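Local atomic coordinates of lipase-esterase related protein (Clostridium acetobutylicum, PDB entry 3E0X), a protein that is of unknown function but probably acts as a hydrolase of the alpha/beta hydrolase fold, with ortho-xylene bound in its pocket in this crystal. Residues N85-G90 with V109-S114; G118-K123 with L177-D182; K185-P190 with K212-S217. All coordinates share one frame; numbering follows the deposited sequence.

Contact 1: residues N85-G90 with V109-S114; sequences NITLIG and VRKVVS
The carbonyl O of L88 meets two neighbours on the adjacent strand. V113 N donates to it at 2.7 Å, and V112 CA adds a CA-H...O contact. Residues 86-90 and 109-114 are neighbouring parallel strands in the central sheet of the alpha/beta hydrolase fold. Helix 93-102 joins them in a beta-alpha-beta unit. The bonds alternate in the usual parallel manner: L88 N gives its hydrogen to K111 O, and G90 N gives its own to V113 O. At the start of the pair the register slips by one. I86 faces V109, but T87 already faces K111, so R110 is the extra residue of a beta bulge. Its N still donates to I86 O at 2.8 Å, nearly straight at 173° and in the carbonyl plane.

I86, L88, V109 and V112 lie on one face of the sheet. L88 CG stands anti to the carbonyl carbon (chi1 -53°). From there L88 CD1 reaches both valines, V109 CG1 at 3.8 Å and V112 CG2. The L88 and V109 side chains cross at about a right angle. Helices 63-76 and 93-102 cover this face. V98 touches both L88 and V112, and I74 touches I86, L88 and V109.

T87, I89, K111 and V113 lie on the other face, beside F244 and I245 at the C-terminus. I89 CD1 lies beside V113 CG2 at 3.7 Å, a tentative detail because I89 has two conformers. The methylene CB of K111 packs along T87 OG1 and CG2. Near the bulge, N85 OD1 lies 3.5 Å from R110 CG. Water 1 donates to N85 OD1 at 2.8 Å. The same water accepts from K111 NZ at 3.2 Å and is hydrogen-bonded to T87 OG1 at 2.9 Å.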
ATOM      1  N   ASN A  85      15.925  -2.078  11.274  1.00 11.69           N
ATOM      2  CA  ASN A  85      15.941  -2.225   9.810  1.00 11.05           C
ATOM      3  C   ASN A  85      14.552  -2.501   9.241  1.00 11.18           C
ATOM      4  O   ASN A  85      14.236  -3.630   8.835  1.00 11.95           O
ATOM      5  CB  ASN A  85      16.923  -3.334   9.393  1.00 11.40           C
ATOM      6  CG  ASN A  85      17.067  -3.446   7.889  1.00 12.35           C
ATOM      7  OD1 ASN A  85      16.839  -2.484   7.159  1.00 14.25           O
ATOM      8  ND2 ASN A  85      17.434  -4.633   7.414  1.00 15.18           N
ATOM      9  N   ILE A  86      13.735  -1.456   9.213  1.00 10.33           N
ATOM     10  CA  ILE A  86      12.358  -1.565   8.728  1.00 10.77           C
ATOM     11  C   ILE A  86      12.257  -1.199   7.252  1.00 10.26           C
ATOM     12  O   ILE A  86      12.721  -0.123   6.833  1.00 10.95           O
ATOM     13  CB  ILE A  86      11.382  -0.687   9.563  1.00 11.33           C
ATOM     14  CG1 ILE A  86      11.439  -1.075  11.036  1.00 12.26           C
ATOM     15  CG2 ILE A  86       9.953  -0.850   9.074  1.00 11.66           C
ATOM     16  CD1 ILE A  86      10.716  -0.095  11.965  1.00 13.21           C
ATOM     17  N   THR A  87      11.641  -2.100   6.476  1.00  9.67           N
ATOM     18  CA  THR A  87      11.229  -1.803   5.107  1.00 10.19           C
ATOM     19  C   THR A  87       9.725  -1.669   5.089  1.00 10.22           C
ATOM     20  O   THR A  87       9.020  -2.533   5.604  1.00 11.12           O
ATOM     21  CB  THR A  87      11.657  -2.927   4.127  1.00 10.96           C
ATOM     22  OG1 THR A  87      13.083  -3.055   4.164  1.00 11.96           O
ATOM     23  CG2 THR A  87      11.216  -2.619   2.695  1.00 12.48           C
ATOM     24  N   LEU A  88       9.244  -0.565   4.536  1.00  9.95           N
ATOM     25  CA  LEU A  88       7.811  -0.362   4.401  1.00  9.76           C
ATOM     26  C   LEU A  88       7.363  -0.882   3.051  1.00  9.72           C
ATOM     27  O   LEU A  88       8.028  -0.660   2.033  1.00 11.52           O
ATOM     28  CB  LEU A  88       7.458   1.130   4.486  1.00  9.82           C
ATOM     29  CG  LEU A  88       7.972   1.883   5.705  1.00 10.33           C
ATOM     30  CD1 LEU A  88       7.511   3.355   5.582  1.00 11.91           C
ATOM     31  CD2 LEU A  88       7.485   1.244   6.997  1.00 12.35           C
ATOM     32  N   ILE A  89       6.242  -1.602   3.054  1.00  8.83           N
ATOM     33  CA  ILE A  89       5.644  -2.159   1.846  0.50  9.32           C
ATOM     34  C   ILE A  89       4.241  -1.584   1.766  1.00  9.38           C
ATOM     35  O   ILE A  89       3.404  -1.966   2.580  1.00  9.56           O
ATOM     36  CB  ILE A  89       5.525  -3.718   1.982  0.50  9.30           C
ATOM     37  CG1 ILE A  89       6.887  -4.365   2.297  0.50 10.63           C
ATOM     38  CG2 ILE A  89       4.861  -4.317   0.751  0.50 10.36           C
ATOM     39  CD1 ILE A  89       7.892  -4.297   1.176  0.50 11.33           C
ATOM     40  N   GLY A  90       3.991  -0.679   0.826  1.00  8.53           N
ATOM     41  CA  GLY A  90       2.689  -0.044   0.741  1.00  8.14           C
ATOM     42  C   GLY A  90       2.004  -0.371  -0.569  1.00  8.86           C
ATOM     43  O   GLY A  90       2.602  -0.219  -1.637  1.00  9.91           O
ATOM     44  N   VAL A 109      13.423   3.524   9.592  1.00 10.96           N
ATOM     45  CA  VAL A 109      12.843   3.174   8.309  1.00 10.57           C
ATOM     46  C   VAL A 109      13.963   3.291   7.284  1.00 10.62           C
ATOM     47  O   VAL A 109      14.496   4.386   7.055  1.00 11.04           O
ATOM     48  CB  VAL A 109      11.654   4.088   7.953  1.00  9.74           C
ATOM     49  CG1 VAL A 109      11.212   3.831   6.507  1.00 11.71           C
ATOM     50  CG2 VAL A 109      10.505   3.824   8.920  1.00 10.69           C
ATOM     51  N   ARG A 110      14.333   2.158   6.695  1.00 10.32           N
ATOM     52  CA  ARG A 110      15.543   2.090   5.867  1.00  9.74           C
ATOM     53  C   ARG A 110      15.275   1.996   4.364  1.00 10.06           C
ATOM     54  O   ARG A 110      16.120   2.375   3.557  1.00 11.26           O
ATOM     55  CB  ARG A 110      16.431   0.933   6.301  1.00  9.88           C
ATOM     56  CG  ARG A 110      16.853   0.988   7.786  1.00 10.21           C
ATOM     57  CD  ARG A 110      17.725   2.206   8.124  1.00  9.89           C
ATOM     58  NE  ARG A 110      18.970   2.143   7.362  1.00 10.36           N
ATOM     59  CZ  ARG A 110      19.486   3.156   6.652  1.00 11.70           C
ATOM     60  NH1 ARG A 110      18.901   4.358   6.644  1.00 10.72           N
ATOM     61  NH2 ARG A 110      20.592   2.953   5.943  1.00 12.86           N
ATOM     62  N   LYS A 111      14.109   1.469   3.983  1.00  9.57           N
ATOM     63  CA  LYS A 111      13.742   1.333   2.564  1.00 10.21           C
ATOM     64  C   LYS A 111      12.230   1.368   2.467  1.00  9.77           C
ATOM     65  O   LYS A 111      11.514   1.033   3.422  1.00  9.77           O
ATOM     66  CB  LYS A 111      14.205  -0.008   1.989  1.00 11.05           C
ATOM     67  CG  LYS A 111      15.704  -0.185   1.932  1.00 12.74           C
ATOM     68  CD  LYS A 111      16.047  -1.470   1.176  1.00 15.44           C
ATOM     69  CE  LYS A 111      17.579  -1.670   1.120  1.00 17.76           C
ATOM     70  NZ  LYS A 111      18.125  -1.714   2.511  1.00 22.52           N
ATOM     71  N   VAL A 112      11.742   1.705   1.280  1.00 10.51           N
ATOM     72  CA  VAL A 112      10.307   1.682   1.030  1.00 10.97           C
ATOM     73  C   VAL A 112      10.000   1.043  -0.315  1.00 10.52           C
ATOM     74  O   VAL A 112      10.730   1.239  -1.280  1.00 10.88           O
ATOM     75  CB  VAL A 112       9.727   3.129   1.090  1.00 13.20           C
ATOM     76  CG1 VAL A 112       8.354   3.225   0.444  1.00 16.01           C
ATOM     77  CG2 VAL A 112       9.759   3.652   2.524  1.00 13.59           C
ATOM     78  N   VAL A 113       8.902   0.273  -0.363  1.00  9.74           N
ATOM     79  CA  VAL A 113       8.389  -0.264  -1.611  1.00  9.07           C
ATOM     80  C   VAL A 113       6.964   0.240  -1.824  1.00  9.12           C
ATOM     81  O   VAL A 113       6.104   0.122  -0.934  1.00  9.94           O
ATOM     82  CB  VAL A 113       8.335  -1.794  -1.547  1.00  9.44           C
ATOM     83  CG1 VAL A 113       7.718  -2.368  -2.815  1.00 10.68           C
ATOM     84  CG2 VAL A 113       9.741  -2.374  -1.334  1.00  9.85           C
ATOM     85  N   SER A 114       6.728   0.781  -3.016  1.00  9.14           N
ATOM     86  CA  SER A 114       5.383   1.181  -3.423  1.00  9.28           C
ATOM     87  C   SER A 114       4.890   0.171  -4.442  1.00  8.82           C
ATOM     88  O   SER A 114       5.420   0.112  -5.567  1.00  9.46           O
ATOM     89  CB  SER A 114       5.381   2.596  -4.025  1.00  9.77           C
ATOM     90  OG  SER A 114       4.099   2.927  -4.570  1.00 10.83           O
TER
HETATM   91  O   HOH W   1      15.808  -2.192   4.608  1.00 19.17           O

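Contact 2: residues G118-K123 with L177-D182; sequences GARFDK and LIDLVD
A119 O accepts a nearly straight hydrogen bond from L180 N at 2.8 Å, the direct hydrogen bond between the two loops. They lead into and out of a largely helical region between strands 109-115 and 191-196, a position consistent with the cap of many alpha/beta hydrolases. The inner side is the closely packed one. A119 CB touches V181 CG2 at 3.9 Å, and also L180 CB. R120 CB approaches V181 CG2 to 3.6 Å. I178 CG2 sits at the edge of the F121 ring, near its plane, 3.8 Å from F121 CD2. Helix 63-76 backs I178 and L180.

The outer side is polar and looser. R120 CG is anti to the backbone N (chi1 177°), which lays the chain beside D179, with R120 CD 3.4 Å from D179 OD2. A bend at chi3 (68°) turns NE to its salt bridge with D122 OD1. V181 CG2 lies over one guanidinium face, off-centre toward the rim. D179 OD1 accepts from V181 N in an Asx turn.

R120 NH1 and D179 OD1 are 4.2 Å apart, beyond a salt bridge. Their direct attraction is probably modest, with water 2 bridging R120 NH1 and D179 OD2.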
ATOM      1  N   GLY A 118       1.556   5.083  -6.072  1.00 10.59           N
ATOM      2  CA  GLY A 118       1.810   6.365  -6.701  1.00  9.38           C
ATOM      3  C   GLY A 118       1.976   7.441  -5.640  1.00 10.14           C
ATOM      4  O   GLY A 118       1.662   7.223  -4.462  1.00 10.68           O
ATOM      5  N   ALA A 119       2.472   8.593  -6.079  1.00 10.25           N
ATOM      6  CA  ALA A 119       2.563   9.768  -5.236  1.00 10.55           C
ATOM      7  C   ALA A 119       1.473  10.791  -5.562  1.00 10.83           C
ATOM      8  O   ALA A 119       1.325  11.782  -4.873  1.00 11.09           O
ATOM      9  CB  ALA A 119       3.933  10.418  -5.403  1.00 10.38           C
ATOM     10  N   ARG A 120       0.759  10.558  -6.650  1.00 10.93           N
ATOM     11  CA  ARG A 120      -0.304  11.442  -7.153  1.00 11.33           C
ATOM     12  C   ARG A 120      -1.089  10.573  -8.116  1.00 11.88           C
ATOM     13  O   ARG A 120      -0.518   9.745  -8.830  1.00 11.01           O
ATOM     14  CB  ARG A 120       0.315  12.671  -7.859  1.00 11.52           C
ATOM     15  CG  ARG A 120      -0.657  13.672  -8.509  1.00 13.57           C
ATOM     16  CD  ARG A 120       0.115  14.721  -9.323  1.00 14.96           C
ATOM     17  NE  ARG A 120       0.757  14.161 -10.508  1.00 16.05           N
ATOM     18  CZ  ARG A 120       1.889  14.613 -11.047  1.00 17.92           C
ATOM     19  NH1 ARG A 120       2.514  15.660 -10.534  1.00 17.38           N
ATOM     20  NH2 ARG A 120       2.395  14.014 -12.117  1.00 20.12           N
ATOM     21  N   PHE A 121      -2.404  10.745  -8.111  1.00 11.78           N
ATOM     22  CA  PHE A 121      -3.286   9.903  -8.911  1.00 11.89           C
ATOM     23  C   PHE A 121      -4.165  10.792  -9.778  1.00 12.61           C
ATOM     24  O   PHE A 121      -5.394  10.706  -9.729  1.00 13.20           O
ATOM     25  CB  PHE A 121      -4.118   8.992  -7.998  1.00 12.64           C
ATOM     26  CG  PHE A 121      -3.275   8.135  -7.083  1.00 11.87           C
ATOM     27  CD1 PHE A 121      -2.733   6.923  -7.520  1.00 12.33           C
ATOM     28  CD2 PHE A 121      -2.993   8.567  -5.795  1.00 11.27           C
ATOM     29  CE1 PHE A 121      -1.930   6.149  -6.668  1.00 12.96           C
ATOM     30  CE2 PHE A 121      -2.190   7.788  -4.933  1.00 12.71           C
ATOM     31  CZ  PHE A 121      -1.669   6.571  -5.368  1.00 12.45           C
ATOM     32  N   ASP A 122      -3.528  11.624 -10.598  1.00 13.28           N
ATOM     33  CA  ASP A 122      -4.231  12.692 -11.320  1.00 13.72           C
ATOM     34  C   ASP A 122      -5.025  12.248 -12.535  1.00 13.59           C
ATOM     35  O   ASP A 122      -5.766  13.049 -13.093  1.00 14.01           O
ATOM     36  CB  ASP A 122      -3.236  13.796 -11.698  1.00 14.67           C
ATOM     37  CG  ASP A 122      -2.069  13.268 -12.492  1.00 15.44           C
ATOM     38  OD1 ASP A 122      -1.324  12.450 -11.945  1.00 15.49           O
ATOM     39  OD2 ASP A 122      -1.897  13.640 -13.675  1.00 19.32           O
ATOM     40  N   LYS A 123      -4.873  10.990 -12.937  1.00 13.14           N
ATOM     41  CA  LYS A 123      -5.559  10.502 -14.122  1.00 12.65           C
ATOM     42  C   LYS A 123      -6.658   9.474 -13.818  1.00 13.03           C
ATOM     43  O   LYS A 123      -7.173   8.826 -14.730  1.00 13.61           O
ATOM     44  CB  LYS A 123      -4.566   9.978 -15.160  1.00 14.02           C
ATOM     45  CG  LYS A 123      -3.669  11.060 -15.727  1.00 16.87           C
ATOM     46  CD  LYS A 123      -2.965  10.605 -16.959  1.00 17.57           C
ATOM     47  CE  LYS A 123      -1.970  11.684 -17.410  1.00 18.91           C
ATOM     48  NZ  LYS A 123      -1.113  11.180 -18.520  1.00 22.94           N
ATOM     49  N   LEU A 177      -6.968  13.504  -3.882  1.00 11.53           N
ATOM     50  CA  LEU A 177      -6.445  14.731  -3.298  1.00 11.63           C
ATOM     51  C   LEU A 177      -4.921  14.735  -3.144  1.00 11.65           C
ATOM     52  O   LEU A 177      -4.333  15.803  -3.236  1.00 12.46           O
ATOM     53  CB  LEU A 177      -7.066  14.968  -1.931  1.00 12.67           C
ATOM     54  CG  LEU A 177      -8.559  15.318  -1.902  1.00 14.95           C
ATOM     55  CD1 LEU A 177      -9.070  15.332  -0.450  1.00 15.59           C
ATOM     56  CD2 LEU A 177      -8.870  16.626  -2.618  1.00 19.49           C
ATOM     57  N   ILE A 178      -4.288  13.584  -2.901  1.00 10.89           N
ATOM     58  CA  ILE A 178      -2.850  13.572  -2.543  1.00 11.07           C
ATOM     59  C   ILE A 178      -1.918  13.960  -3.699  1.00 11.16           C
ATOM     60  O   ILE A 178      -2.131  13.568  -4.853  1.00 11.23           O
ATOM     61  CB  ILE A 178      -2.422  12.209  -1.947  1.00 11.15           C
ATOM     62  CG1 ILE A 178      -1.048  12.307  -1.264  1.00 10.98           C
ATOM     63  CG2 ILE A 178      -2.463  11.081  -3.012  1.00 12.13           C
ATOM     64  CD1 ILE A 178      -0.950  13.319  -0.072  1.00 12.55           C
ATOM     65  N   ASP A 179      -0.888  14.749  -3.385  1.00 11.57           N
ATOM     66  CA  ASP A 179       0.131  15.026  -4.380  1.00 11.76           C
ATOM     67  C   ASP A 179       1.460  15.222  -3.677  1.00 10.90           C
ATOM     68  O   ASP A 179       1.783  16.341  -3.239  1.00 12.23           O
ATOM     69  CB  ASP A 179      -0.253  16.267  -5.188  1.00 11.78           C
ATOM     70  CG  ASP A 179       0.696  16.532  -6.344  1.00 14.79           C
ATOM     71  OD1 ASP A 179       1.770  15.876  -6.406  1.00 14.13           O
ATOM     72  OD2 ASP A 179       0.334  17.388  -7.196  1.00 19.55           O
ATOM     73  N   LEU A 180       2.214  14.133  -3.558  1.00 11.51           N
ATOM     74  CA  LEU A 180       3.539  14.186  -2.926  1.00 11.60           C
ATOM     75  C   LEU A 180       4.663  14.318  -3.942  1.00 12.33           C
ATOM     76  O   LEU A 180       5.830  14.205  -3.580  1.00 11.92           O
ATOM     77  CB  LEU A 180       3.805  12.919  -2.101  1.00 12.33           C
ATOM     78  CG  LEU A 180       2.841  12.681  -0.941  1.00 12.87           C
ATOM     79  CD1 LEU A 180       2.881  11.221  -0.477  1.00 15.97           C
ATOM     80  CD2 LEU A 180       3.119  13.646   0.191  1.00 16.41           C
ATOM     81  N   VAL A 181       4.329  14.516  -5.213  1.00 11.50           N
ATOM     82  CA  VAL A 181       5.347  14.389  -6.249  1.00 12.59           C
ATOM     83  C   VAL A 181       6.541  15.329  -6.044  1.00 13.40           C
ATOM     84  O   VAL A 181       7.701  14.908  -6.193  1.00 14.15           O
ATOM     85  CB  VAL A 181       4.748  14.519  -7.662  1.00 12.72           C
ATOM     86  CG1 VAL A 181       5.865  14.631  -8.721  1.00 14.11           C
ATOM     87  CG2 VAL A 181       3.906  13.314  -7.952  1.00 13.68           C
ATOM     88  N   ASP A 182       6.264  16.585  -5.708  1.00 14.24           N
ATOM     89  CA  ASP A 182       7.350  17.569  -5.637  1.00 15.23           C
ATOM     90  C   ASP A 182       8.181  17.418  -4.361  1.00 15.75           C
ATOM     91  O   ASP A 182       9.147  18.155  -4.143  1.00 16.49           O
ATOM     92  CB  ASP A 182       6.835  18.999  -5.883  1.00 15.87           C
ATOM     93  CG  ASP A 182       5.956  19.536  -4.773  1.00 17.93           C
ATOM     94  OD1 ASP A 182       5.782  18.893  -3.717  1.00 22.28           O
ATOM     95  OD2 ASP A 182       5.399  20.654  -4.969  1.00 22.13           O
TER
HETATM   96  O   HOH W   2       1.571  18.108  -9.313  1.00 23.43           O
HETATM   97  O   HOH W   3      -3.841  12.582  -6.606  1.00 13.01           O

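Contact 3: residues K185-P190 with K212-S217; sequences KNIDIP and KEVENS
P190 CA points its hydrogen at N216 O, a CA-H...O contact of 3.3 Å. The contact brings together two connections of the alpha/beta hydrolase fold. Residues 185-190 lead into strand 191-196. Residues 212-217 leave helix 204-213 and enter strand 217-222, the neighbouring parallel strand and an edge of the sheet. N216 and V191 share a backbone hydrogen bond where these strands begin.

The side chain of N216 runs obliquely across the proline. It was modelled in two conformers, so the details of the one described are tentative. CB lies 4.2 Å from P190 CA. CG is anti to the backbone N (chi1 -172°), which carries the amide onto the ring, 4.0 Å from P190 CB. At the tip, ND2 comes within 3.4 Å of P190 CG. ND2 also donates to water 7 at 3.1 Å, and this water donates to D188 O.

No direct hydrogen bond joins the two segments. Waters do that work. Water 5 donates to I189 O at 2.8 Å and to I187 O, and accepts from N216 N. Three backbone polar atoms are thus met at one point. Water 6 accepts from E215 N close by.

The apolar side is thin. V214 CG2 faces I187 CD1 at 4.3 Å, a loose touch. I187 also touches L99 and A102 of helix 93-102, and I189 lies against strand 109-115. D188 forms a salt bridge with K105.

At the far end K185 CA makes a second CA-H...O contact, to E213 O. The long K185 chain leads away. The E213 chain bends at chi2 (-61°), which brings OE1 toward K185. This OE1 accepts from water 4 at 2.7 Å, and that water accepts from K185 N.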
ATOM      1  N   LYS A 185      11.837  14.054  -4.328  1.00 15.55           N
ATOM      2  CA  LYS A 185      13.276  14.331  -4.395  1.00 16.57           C
ATOM      3  C   LYS A 185      13.928  14.446  -3.028  1.00 16.35           C
ATOM      4  O   LYS A 185      15.163  14.382  -2.933  1.00 17.33           O
ATOM      5  CB  LYS A 185      13.529  15.618  -5.175  1.00 16.63           C
ATOM      6  CG  LYS A 185      12.976  16.888  -4.543  1.00 18.53           C
ATOM      7  CD  LYS A 185      13.671  18.124  -5.121  1.00 21.32           C
ATOM      8  CE  LYS A 185      13.595  19.268  -4.144  1.00 23.01           C
ATOM      9  NZ  LYS A 185      14.519  20.389  -4.506  1.00 23.02           N
ATOM     10  N   ASN A 186      13.119  14.628  -1.991  1.00 15.18           N
ATOM     11  CA  ASN A 186      13.631  14.782  -0.629  1.00 15.70           C
ATOM     12  C   ASN A 186      13.755  13.464   0.128  1.00 15.57           C
ATOM     13  O   ASN A 186      14.195  13.456   1.269  1.00 16.36           O
ATOM     14  CB  ASN A 186      12.740  15.767   0.148  1.00 16.26           C
ATOM     15  CG  ASN A 186      12.751  17.167  -0.458  1.00 17.90           C
ATOM     16  OD1 ASN A 186      11.698  17.793  -0.650  1.00 22.48           O
ATOM     17  ND2 ASN A 186      13.935  17.650  -0.789  1.00 17.14           N
ATOM     18  N   ILE A 187      13.363  12.356  -0.500  1.00 14.69           N
ATOM     19  CA  ILE A 187      13.500  11.059   0.151  1.00 14.32           C
ATOM     20  C   ILE A 187      14.960  10.614   0.075  1.00 15.20           C
ATOM     21  O   ILE A 187      15.518  10.499  -1.025  1.00 15.44           O
ATOM     22  CB  ILE A 187      12.572  10.007  -0.482  1.00 14.30           C
ATOM     23  CG1 ILE A 187      11.106  10.354  -0.163  1.00 13.08           C
ATOM     24  CG2 ILE A 187      12.934   8.610   0.037  1.00 13.01           C
ATOM     25  CD1 ILE A 187      10.053   9.509  -0.910  1.00 13.74           C
ATOM     26  N   ASP A 188      15.534  10.321   1.246  1.00 14.65           N
ATOM     27  CA  ASP A 188      16.969   9.993   1.398  1.00 15.28           C
ATOM     28  C   ASP A 188      17.299   8.501   1.238  1.00 14.19           C
ATOM     29  O   ASP A 188      18.450   8.119   1.026  1.00 14.72           O
ATOM     30  CB  ASP A 188      17.476  10.406   2.802  1.00 16.16           C
ATOM     31  CG  ASP A 188      17.405  11.909   3.073  1.00 18.63           C
ATOM     32  OD1 ASP A 188      17.731  12.725   2.179  1.00 21.78           O
ATOM     33  OD2 ASP A 188      17.075  12.263   4.231  1.00 20.46           O
ATOM     34  N   ILE A 189      16.289   7.652   1.418  1.00 13.10           N
ATOM     35  CA  ILE A 189      16.462   6.196   1.456  1.00 12.42           C
ATOM     36  C   ILE A 189      16.048   5.571   0.134  1.00 12.07           C
ATOM     37  O   ILE A 189      15.397   6.233  -0.686  1.00 12.72           O
ATOM     38  CB  ILE A 189      15.637   5.578   2.612  1.00 11.74           C
ATOM     39  CG1 ILE A 189      14.163   5.987   2.500  1.00 11.37           C
ATOM     40  CG2 ILE A 189      16.263   5.975   3.996  1.00 12.37           C
ATOM     41  CD1 ILE A 189      13.289   5.297   3.551  1.00 12.06           C
ATOM     42  N   PRO A 190      16.441   4.299  -0.098  1.00 11.77           N
ATOM     43  CA  PRO A 190      16.047   3.616  -1.357  1.00 11.36           C
ATOM     44  C   PRO A 190      14.537   3.357  -1.444  1.00 11.44           C
ATOM     45  O   PRO A 190      13.874   3.006  -0.456  1.00 11.48           O
ATOM     46  CB  PRO A 190      16.838   2.307  -1.330  1.00 12.31           C
ATOM     47  CG  PRO A 190      17.968   2.543  -0.272  1.00 12.40           C
ATOM     48  CD  PRO A 190      17.337   3.477   0.743  1.00 12.27           C
ATOM     49  N   LYS A 212      11.689   8.337 -11.367  1.00 12.99           N
ATOM     50  CA  LYS A 212      12.370   9.536 -11.871  1.00 13.39           C
ATOM     51  C   LYS A 212      12.800  10.473 -10.746  1.00 13.14           C
ATOM     52  O   LYS A 212      13.892  11.060 -10.807  1.00 13.78           O
ATOM     53  CB  LYS A 212      11.438  10.290 -12.821  1.00 14.14           C
ATOM     54  CG  LYS A 212      12.060  11.540 -13.409  1.00 15.54           C
ATOM     55  CD  LYS A 212      11.126  12.241 -14.379  1.00 15.86           C
ATOM     56  CE  LYS A 212       9.859  12.746 -13.685  1.00 16.67           C
ATOM     57  NZ  LYS A 212       9.067  13.670 -14.563  1.00 18.61           N
ATOM     58  N   GLU A 213      11.913  10.677  -9.767  1.00 12.73           N
ATOM     59  CA  GLU A 213      12.096  11.723  -8.776  1.00 13.64           C
ATOM     60  C   GLU A 213      12.931  11.326  -7.574  1.00 13.67           C
ATOM     61  O   GLU A 213      13.641  12.161  -7.037  1.00 15.89           O
ATOM     62  CB  GLU A 213      10.741  12.219  -8.275  1.00 13.73           C
ATOM     63  CG  GLU A 213       9.978  13.017  -9.303  1.00 16.04           C
ATOM     64  CD  GLU A 213      10.730  14.272  -9.725  1.00 18.39           C
ATOM     65  OE1 GLU A 213      11.130  15.101  -8.862  1.00 19.20           O
ATOM     66  OE2 GLU A 213      10.946  14.396 -10.934  1.00 21.11           O
ATOM     67  N   VAL A 214      12.845  10.071  -7.141  1.00 13.40           N
ATOM     68  CA  VAL A 214      13.620   9.604  -5.981  1.00 12.95           C
ATOM     69  C   VAL A 214      15.043   9.281  -6.450  1.00 14.29           C
ATOM     70  O   VAL A 214      15.229   8.537  -7.407  1.00 14.14           O
ATOM     71  CB  VAL A 214      12.956   8.361  -5.332  1.00 12.19           C
ATOM     72  CG1 VAL A 214      13.818   7.850  -4.149  1.00 11.93           C
ATOM     73  CG2 VAL A 214      11.506   8.686  -4.897  1.00 13.51           C
ATOM     74  N   GLU A 215      16.041   9.841  -5.761  1.00 15.00           N
ATOM     75  CA  GLU A 215      17.431   9.715  -6.193  1.00 16.23           C
ATOM     76  C   GLU A 215      17.909   8.266  -6.219  1.00 15.49           C
ATOM     77  O   GLU A 215      18.549   7.845  -7.189  1.00 16.60           O
ATOM     78  CB  GLU A 215      18.350  10.574  -5.314  1.00 17.40           C
ATOM     79  CG  GLU A 215      19.843  10.530  -5.699  1.00 22.30           C
ATOM     80  CD  GLU A 215      20.125  11.094  -7.100  1.00 27.14           C
ATOM     81  OE1 GLU A 215      19.386  12.007  -7.545  1.00 32.06           O
ATOM     82  OE2 GLU A 215      21.090  10.628  -7.759  1.00 33.33           O
ATOM     83  N   ASN A 216      17.621   7.524  -5.144  1.00 13.90           N
ATOM     84  CA  ASN A 216      18.003   6.111  -5.064  0.50 13.72           C
ATOM     85  C   ASN A 216      16.750   5.257  -5.236  1.00 13.76           C
ATOM     86  O   ASN A 216      15.990   5.053  -4.299  1.00 13.84           O
ATOM     87  CB  ASN A 216      18.710   5.807  -3.737  0.50 13.18           C
ATOM     88  CG  ASN A 216      19.304   4.406  -3.694  0.50 12.79           C
ATOM     89  OD1 ASN A 216      19.181   3.626  -4.653  0.50 14.03           O
ATOM     90  ND2 ASN A 216      19.950   4.076  -2.587  0.50 12.11           N
ATOM     91  N   SER A 217      16.523   4.800  -6.459  1.00 13.21           N
ATOM     92  CA  SER A 217      15.244   4.175  -6.772  1.00 13.44           C
ATOM     93  C   SER A 217      15.352   3.037  -7.776  1.00 13.46           C
ATOM     94  O   SER A 217      16.309   2.953  -8.564  1.00 14.38           O
ATOM     95  CB  SER A 217      14.256   5.232  -7.267  1.00 13.82           C
ATOM     96  OG  SER A 217      14.702   5.784  -8.492  1.00 14.64           O
TER
HETATM   97  O   HOH W   4      10.315  15.518  -6.322  1.00 17.14           O
HETATM   98  O   HOH W   5      16.630   8.175  -2.304  1.00 15.56           O
HETATM   99  O   HOH W   6      15.320  11.518  -3.430  1.00 22.20           O
HETATM  100  O   HOH W   7      19.878   5.909  -0.107  1.00 22.48           O

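In the fold
Contact 1 lies in the middle of the sheet, and contact 3 joins the connections leading into the next two strands, 191-196 and 217-222. P190 O is probably hydrogen-bonded to V112 N at 3.0 Å, which ties the residue just before strand 191-196 to strand 109-115. The centres of contacts 1 and 3 are about 13 Å apart. Segment 118-123 follows 109-114 after three residues. Contact 2 meets contact 3 through V181 O and E213 CG, 4.3 Å from each other. The ortho-xylene pocket includes Y91 and S92, just after segment 85-90. G90, about 10 Å from the ortho-xylene, opens a GxSxG pattern that fits a nucleophile elbow. The F121 side chain lies about 8 Å from the bound ortho-xylene.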